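Local coordinates for protein 2-dehydropantoate 2-reductase, putative (Enterococcus faecalis, PDB 2EW2) that probably catalyses the NADPH-dependent reduction of 2-dehydropantoate (ketopantoate) to (R)-pantoate, a step of pantothenate biosynthesis, at residues L81-A84 with Q85-D88; D206-I209 with A210-G213; V217-S220 with L221-L225; L305-G308 with K309-L312. One frame throughout, in Å; residues are numbered along the deposited sequence. Where two conformers were deposited one is given.

Contact 1: residues L81-A84 with Q85-D88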
# COMPACT_ATOMS: atom_id res chain seq x y z
N LEU B 81 5.05 23.78 21.52
CA LEU B 81 6.25 23.40 20.78
C LEU B 81 6.73 21.97 21.07
O LEU B 81 7.72 21.51 20.49
CB LEU B 81 7.38 24.40 21.05
CG LEU B 81 7.17 25.72 20.31
CD1 LEU B 81 7.67 26.89 21.13
CD2 LEU B 81 7.84 25.67 18.92
N THR B 82 6.04 21.27 21.97
CA THR B 82 6.32 19.87 22.30
C THR B 82 6.13 19.01 21.04
O THR B 82 5.11 19.14 20.35
CB THR B 82 5.34 19.39 23.39
OG1 THR B 82 5.45 20.26 24.53
CG2 THR B 82 5.61 17.97 23.83
N LYS B 83 7.08 18.12 20.75
CA LYS B 83 6.92 17.28 19.55
C LYS B 83 5.64 16.45 19.62
O LYS B 83 5.11 16.20 20.71
CB LYS B 83 8.17 16.44 19.23
CG LYS B 83 8.68 15.52 20.30
CD LYS B 83 10.06 14.97 19.85
CE LYS B 83 10.55 13.83 20.72
NZ LYS B 83 9.74 12.58 20.53
N ALA B 84 5.15 16.04 18.45
CA ALA B 84 3.82 15.45 18.32
C ALA B 84 3.63 14.21 19.19
O ALA B 84 2.52 13.94 19.68
CB ALA B 84 3.53 15.12 16.86
N GLN B 85 4.72 13.45 19.35
CA GLN B 85 4.72 12.20 20.11
C GLN B 85 4.45 12.41 21.60
O GLN B 85 4.05 11.48 22.30
CB GLN B 85 6.06 11.48 19.92
CG GLN B 85 6.31 10.91 18.50
CD GLN B 85 6.80 11.95 17.46
OE1 GLN B 85 6.94 13.15 17.74
NE2 GLN B 85 7.06 11.47 16.24
N GLN B 86 4.69 13.63 22.09
CA GLN B 86 4.49 13.95 23.51
C GLN B 86 3.41 15.01 23.76
O GLN B 86 3.15 15.37 24.91
CB GLN B 86 5.81 14.39 24.12
CG GLN B 86 6.83 13.26 24.26
CD GLN B 86 8.24 13.72 23.98
OE1 GLN B 86 8.59 14.90 24.19
NE2 GLN B 86 9.08 12.79 23.50
N LEU B 87 2.80 15.51 22.69
CA LEU B 87 1.83 16.59 22.77
C LEU B 87 0.62 16.22 23.61
O LEU B 87 0.15 17.03 24.41
CB LEU B 87 1.37 16.99 21.36
CG LEU B 87 0.50 18.25 21.24
CD1 LEU B 87 1.35 19.51 21.52
CD2 LEU B 87 -0.16 18.30 19.87
N ASP B 88 0.08 15.02 23.41
CA ASP B 88 -1.12 14.65 24.13
C ASP B 88 -0.85 14.59 25.63
O ASP B 88 -1.61 15.15 26.41
CB ASP B 88 -1.72 13.35 23.60
CG ASP B 88 -2.95 12.93 24.38
OD1 ASP B 88 -4.05 13.38 24.03
OD2 ASP B 88 -2.81 12.17 25.35
O HOH W 1 0.98 12.85 21.66

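Contact 2: residues D206-I209 with A210-G213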
# COMPACT_ATOMS: atom_id res chain seq x y z
N ASP B 206 12.22 1.59 -1.59
CA ASP B 206 13.69 1.76 -1.50
C ASP B 206 14.26 2.36 -2.78
O ASP B 206 14.82 1.65 -3.60
CB ASP B 206 14.43 0.46 -1.17
CG ASP B 206 15.88 0.70 -0.73
OD1 ASP B 206 16.44 1.76 -1.04
OD2 ASP B 206 16.46 -0.17 -0.04
N CYS B 207 14.08 3.67 -2.97
CA CYS B 207 14.60 4.36 -4.13
C CYS B 207 14.68 5.88 -3.87
O CYS B 207 14.12 6.37 -2.89
CB CYS B 207 13.73 4.07 -5.36
SG CYS B 207 12.04 4.75 -5.28
N ASN B 208 15.39 6.60 -4.73
CA ASN B 208 15.45 8.05 -4.59
C ASN B 208 14.32 8.71 -5.36
O ASN B 208 13.51 8.02 -6.00
CB ASN B 208 16.84 8.63 -4.94
CG ASN B 208 17.21 8.50 -6.43
OD1 ASN B 208 16.37 8.65 -7.31
ND2 ASN B 208 18.49 8.28 -6.70
N ILE B 209 14.27 10.05 -5.30
CA ILE B 209 13.13 10.82 -5.81
C ILE B 209 12.94 10.71 -7.33
O ILE B 209 11.83 10.42 -7.81
CB ILE B 209 13.20 12.29 -5.35
CG1 ILE B 209 13.07 12.36 -3.82
CG2 ILE B 209 12.12 13.12 -6.03
CD1 ILE B 209 13.33 13.74 -3.20
N ALA B 210 14.02 10.93 -8.08
CA ALA B 210 14.00 10.79 -9.54
C ALA B 210 13.70 9.36 -9.98
O ALA B 210 13.00 9.15 -10.97
CB ALA B 210 15.33 11.27 -10.15
N GLU B 211 14.26 8.37 -9.28
CA GLU B 211 14.02 6.96 -9.58
C GLU B 211 12.54 6.68 -9.42
O GLU B 211 11.92 6.09 -10.30
CB GLU B 211 14.82 6.02 -8.66
CG GLU B 211 16.31 5.89 -9.02
CD GLU B 211 17.11 5.09 -7.99
OE1 GLU B 211 16.73 5.09 -6.80
OE2 GLU B 211 18.12 4.45 -8.35
N PHE B 212 11.96 7.14 -8.30
CA PHE B 212 10.51 7.04 -8.13
C PHE B 212 9.73 7.75 -9.24
O PHE B 212 8.83 7.17 -9.86
CB PHE B 212 10.02 7.53 -6.76
CG PHE B 212 8.53 7.44 -6.64
CD1 PHE B 212 7.91 6.23 -6.35
CD2 PHE B 212 7.74 8.54 -6.94
CE1 PHE B 212 6.51 6.13 -6.32
CE2 PHE B 212 6.35 8.43 -6.92
CZ PHE B 212 5.75 7.24 -6.61
N GLY B 213 10.07 9.00 -9.49
CA GLY B 213 9.36 9.80 -10.48
C GLY B 213 9.22 9.14 -11.84
O GLY B 213 8.17 9.24 -12.48

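Contact 3: residues V217-S220 with L221-L225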
# COMPACT_ATOMS: atom_id res chain seq x y z
N VAL B 217 4.09 4.07 -12.68
CA VAL B 217 3.01 4.15 -11.70
C VAL B 217 3.14 5.37 -10.79
O VAL B 217 2.35 5.54 -9.86
CB VAL B 217 2.96 2.88 -10.81
CG1 VAL B 217 2.68 1.64 -11.67
CG2 VAL B 217 4.26 2.71 -10.02
N SER B 218 4.15 6.22 -11.03
CA SER B 218 4.36 7.37 -10.15
C SER B 218 3.17 8.32 -10.24
O SER B 218 2.67 8.77 -9.24
CB SER B 218 5.68 8.10 -10.46
OG SER B 218 5.60 8.80 -11.70
N GLU B 219 2.72 8.64 -11.45
CA GLU B 219 1.58 9.55 -11.57
C GLU B 219 0.33 9.07 -10.82
O GLU B 219 -0.34 9.88 -10.15
CB GLU B 219 1.22 9.82 -13.03
CG GLU B 219 0.15 10.89 -13.15
CD GLU B 219 -0.26 11.19 -14.58
OE1 GLU B 219 0.20 10.50 -15.52
OE2 GLU B 219 -1.07 12.12 -14.77
N SER B 220 0.03 7.78 -10.93
CA SER B 220 -1.18 7.21 -10.33
C SER B 220 -1.08 7.19 -8.80
O SER B 220 -2.00 7.63 -8.11
CB SER B 220 -1.49 5.82 -10.90
OG SER B 220 -0.51 4.86 -10.53
N LEU B 221 0.05 6.72 -8.29
CA LEU B 221 0.29 6.69 -6.86
C LEU B 221 0.17 8.10 -6.26
O LEU B 221 -0.56 8.31 -5.28
CB LEU B 221 1.66 6.07 -6.54
CG LEU B 221 1.74 4.56 -6.70
CD1 LEU B 221 3.21 4.11 -6.70
CD2 LEU B 221 0.93 3.81 -5.62
N VAL B 222 0.90 9.05 -6.85
CA VAL B 222 0.95 10.40 -6.31
C VAL B 222 -0.42 11.10 -6.38
O VAL B 222 -0.86 11.65 -5.38
CB VAL B 222 2.03 11.25 -7.03
CG1 VAL B 222 1.90 12.71 -6.59
CG2 VAL B 222 3.43 10.70 -6.71
N LYS B 223 -1.10 11.06 -7.53
CA LYS B 223 -2.42 11.72 -7.68
C LYS B 223 -3.52 11.15 -6.80
O LYS B 223 -4.35 11.91 -6.28
CB LYS B 223 -2.87 11.74 -9.14
CG LYS B 223 -2.11 12.79 -9.93
CD LYS B 223 -2.57 12.89 -11.34
CE LYS B 223 -1.74 13.97 -12.03
NZ LYS B 223 -2.20 14.14 -13.41
N THR B 224 -3.53 9.84 -6.62
CA THR B 224 -4.50 9.21 -5.73
C THR B 224 -4.27 9.73 -4.31
O THR B 224 -5.23 10.14 -3.65
CB THR B 224 -4.42 7.69 -5.77
OG1 THR B 224 -4.51 7.24 -7.13
CG2 THR B 224 -5.54 7.06 -4.96
N LEU B 225 -3.02 9.70 -3.85
CA LEU B 225 -2.68 10.21 -2.51
C LEU B 225 -3.06 11.69 -2.35
O LEU B 225 -3.63 12.07 -1.31
CB LEU B 225 -1.19 9.98 -2.17
CG LEU B 225 -0.83 8.57 -1.71
CD1 LEU B 225 0.65 8.30 -1.88
CD2 LEU B 225 -1.29 8.36 -0.28

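Contact 4: residues L305-G308 with K309-L312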
# COMPACT_ATOMS: atom_id res chain seq x y z
N LEU B 305 2.04 -0.06 5.94
CA LEU B 305 3.26 -0.62 5.34
C LEU B 305 4.51 -0.03 6.00
O LEU B 305 5.44 -0.76 6.34
CB LEU B 305 3.30 -0.36 3.82
CG LEU B 305 2.24 -1.11 2.97
CD1 LEU B 305 2.36 -0.71 1.51
CD2 LEU B 305 2.40 -2.60 3.13
N VAL B 306 4.50 1.29 6.18
CA VAL B 306 5.62 1.99 6.86
C VAL B 306 5.81 1.47 8.29
O VAL B 306 6.92 1.12 8.68
CB VAL B 306 5.48 3.53 6.77
CG1 VAL B 306 6.46 4.25 7.73
CG2 VAL B 306 5.74 3.98 5.33
N HIS B 307 4.72 1.40 9.06
CA HIS B 307 4.75 0.78 10.38
C HIS B 307 5.22 -0.67 10.33
O HIS B 307 5.95 -1.11 11.22
CB HIS B 307 3.39 0.87 11.06
CG HIS B 307 3.05 2.24 11.54
ND1 HIS B 307 3.97 3.07 12.14
CD2 HIS B 307 1.87 2.92 11.54
CE1 HIS B 307 3.39 4.21 12.47
NE2 HIS B 307 2.12 4.14 12.12
N GLY B 308 4.80 -1.42 9.30
CA GLY B 308 5.32 -2.77 9.06
C GLY B 308 6.83 -2.79 8.90
O GLY B 308 7.53 -3.54 9.58
N LYS B 309 7.34 -1.95 8.00
CA LYS B 309 8.78 -1.82 7.79
C LYS B 309 9.57 -1.38 9.05
O LYS B 309 10.67 -1.90 9.31
CB LYS B 309 9.05 -0.85 6.63
CG LYS B 309 10.46 -0.92 6.06
CD LYS B 309 10.68 -2.23 5.32
CE LYS B 309 11.96 -2.19 4.51
NZ LYS B 309 12.21 -3.50 3.86
N GLU B 310 9.03 -0.44 9.82
CA GLU B 310 9.63 -0.02 11.10
C GLU B 310 9.87 -1.25 12.00
O GLU B 310 10.98 -1.46 12.49
CB GLU B 310 8.76 1.01 11.81
CG GLU B 310 8.73 2.41 11.15
CD GLU B 310 7.65 3.31 11.75
OE1 GLU B 310 6.68 2.79 12.34
OE2 GLU B 310 7.77 4.55 11.62
N GLU B 311 8.82 -2.05 12.18
CA GLU B 311 8.90 -3.28 12.96
C GLU B 311 9.95 -4.26 12.41
O GLU B 311 10.77 -4.79 13.17
CB GLU B 311 7.53 -3.94 13.05
CG GLU B 311 7.45 -5.12 13.99
CD GLU B 311 6.94 -4.76 15.38
OE1 GLU B 311 6.72 -5.70 16.18
OE2 GLU B 311 6.77 -3.56 15.67
N LEU B 312 9.93 -4.49 11.10
CA LEU B 312 10.91 -5.38 10.46
C LEU B 312 12.35 -4.93 10.65
O LEU B 312 13.24 -5.76 10.77
CB LEU B 312 10.61 -5.55 8.98
CG LEU B 312 9.35 -6.33 8.61
CD1 LEU B 312 9.00 -6.11 7.14
CD2 LEU B 312 9.52 -7.82 8.93

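Contact 1: residues L81-A84 with Q85-D88
Thr82 and Gln86 meet where strand 77-80 of the Rossmann-type sheet gives way, through a short loop, to helix 84-94. The two side chains lie roughly at right angles, and the contact is made by the threonine methyl: Thr82 CG2 sits 3.6 Å from Gln86 CB. The methyl gets there because it is anti to the backbone N (chi1 to OG1 is -57°), which leaves OG1 beside that nitrogen, where it makes a weak hydrogen bond to Ala9 O. The side chain of Thr82 also touches the glycine-rich GxGxxG-like segment, probably part of the NADP site.

Lys83 runs out extended and bends at its last torsion, which puts NZ 3.9 Å from Gln85 CB. Gln85 folds back in return: its bend at chi2 (80°) carries OE1 to 3.8 Å from Lys83 CB, while NE2 is hydrogen-bonded to Glu277. On the buried side, Leu87 CD1 comes within 4.0 Å of Thr82 O, a buried carbonyl oxygen that has no polar partner in the model.

At the start of the helix, Gln86 N donates to Lys83 O at 2.9 Å, closing the turn, and the bond from Leu87 N to Ala84 O is weak. Asp88 N lies 4.6 Å from Ala84 O, and one water bridges the two, donating to Ala84 O at 2.7 Å and accepting from Asp88 N at 2.9 Å.

Contact 2: residues D206-I209 with A210-G213
Asn208 and Glu211 form a capping box at the start of helix 209-214, each side chain taking the other residue's backbone N-H. Asn208 OD1 accepts from Glu211 N at 2.9 Å, nearly in line with the amide C=O bond. In return Glu211 OE1 accepts from Asn208 N, also at 2.9 Å, on its anti side and with an almost straight N-H...O angle of 173°. The asparagine can reach because CG stands between its backbone N and carbonyl carbon (chi1 68°), turning the amide back over the first helical turn. Amide and carboxylate then stack with their planes 28° apart, and Glu211 CG is only 3.2 Å from Asn208 OD1.

The tightly packed side is that of Cys207 and Phe212. Cys207 SG rests 3.7 Å from Phe212 CB, and the phenyl group packs between helices 198-205 and 218-235, touching residues such as Leu201 and Leu221. The opposite character belongs to Glu211, an exposed residue whose chain runs extended along the surface; Leu312 of the second subunit nevertheless packs against it and against Cys207.

Regular helical bonding begins at once, with Phe212 N to Asn208 O at 2.9 Å and Gly213 N to Ile209 O at 2.8 Å. Chemically, the reciprocal bonds satisfy an N-H at the bare helix start and fix the loop leading into it, while a carboxylate placed there would probably be stabilised by the helix dipole.

Contact 3: residues V217-S220 with L221-L225
Glu219 and Lys223 supply the ionic part of the contact, one turn apart on the outer face of helix 218-235. Lys223 NZ donates to the anti lone pair of Glu219 OE2 at 2.7 Å. The glutamate's CG is anti to its backbone N (chi1 -173°), which swings the extended chain along the helix toward the lysine; their methylenes also touch, Glu219 CG lying 3.8 Å from Lys223 CE. Tyr246, on helix 242-252, adds a cation-pi contact to Lys223.

Among the hydrogen bonds, Ser220 O takes the helical one from Thr224 N at 3.1 Å and a second from Thr224 OG1 at 2.7 Å, from opposite faces of its plane, so one oxygen is gripped twice and the threonine hydroxyl is held against the backbone.

Apolar packing lies on another side. Val217 and Leu221 point the same way side by side, Val217 CG2 being 3.8 Å from Leu221 CD1, and they also pack against Gly308 and Gln304 of the second subunit respectively.

The chemistry thus divides the two turns: charge pairing on the exposed surface, a hydroxyl paid for internally by a backbone carbonyl, and hydrocarbon at the subunit boundary, where Leu221 also meets Phe212 and Phe298 of its own chain.

Contact 4: residues L305-G308 with K309-L312
His307 and Glu310 are joined by a histidine-carboxylate hydrogen bond within helix 297-313. His307 ND1 donates to Glu310 OE1 at 2.7 Å with an angle of 166°. The oxygen sits at the ring edge, in the ring plane, whereas the nitrogen meets it on the syn side and well out of the carboxylate plane, the two flat groups being turned 50° apart. Both side chains leave the helix pointing the same way: in each, CG is anti to the carbonyl carbon, which sets ring and carboxylate side by side on one face. Glu310 CG also packs 3.3 Å from Val306 O.

The next shell fixes both partners. His307 NE2 is hydrogen-bonded to Asp279 OD1, so the ring is held at both nitrogens and its rotation is probably restrained. Glu310 OE2 takes the backbone N-H of Thr276, leaving the buried carboxylate with a bond on each oxygen. Beneath them the helix is regular, as in Glu310 N to Val306 O at 2.9 Å and Leu312 N to Gly308 O at 3.0 Å.

Glu311, exposed on this turn, is a magnesium ligand in a crystal structure of this protein, though no metal is bound to it here. Lys309, two residues earlier, extends the other way, NZ bonding to Leu205 O of the second subunit.

Within its own chain, the helix lies against helix 198-205 through Ile204 and against helix 264-271 through Leu269, while Leu305 and Leu312 pack on the second subunit at Met301 and Leu215.

In the fold
Contact 1 belongs to the Rossmann-type half, with the glycine-rich segment that probably binds NADP beside it; the other three lie in the helical C-terminal half. Contacts 2 and 3 are adjoining turns of consecutive helices, 13 Å between centres, tied by Ser218 OG near Gly213 O (2.7 Å) and by Phe212 packing on Val222 and Leu221. Of the three C-terminal contacts, contact 4, which holds the magnesium ligand Glu311, lies closest to contact 1, about 8 Å between nearest atoms and 22 Å between centres. It does not touch contacts 2 or 3 in its own chain, yet across the dimer Leu312 meets Cys207, and Gly308 meets Val217, of the other subunit.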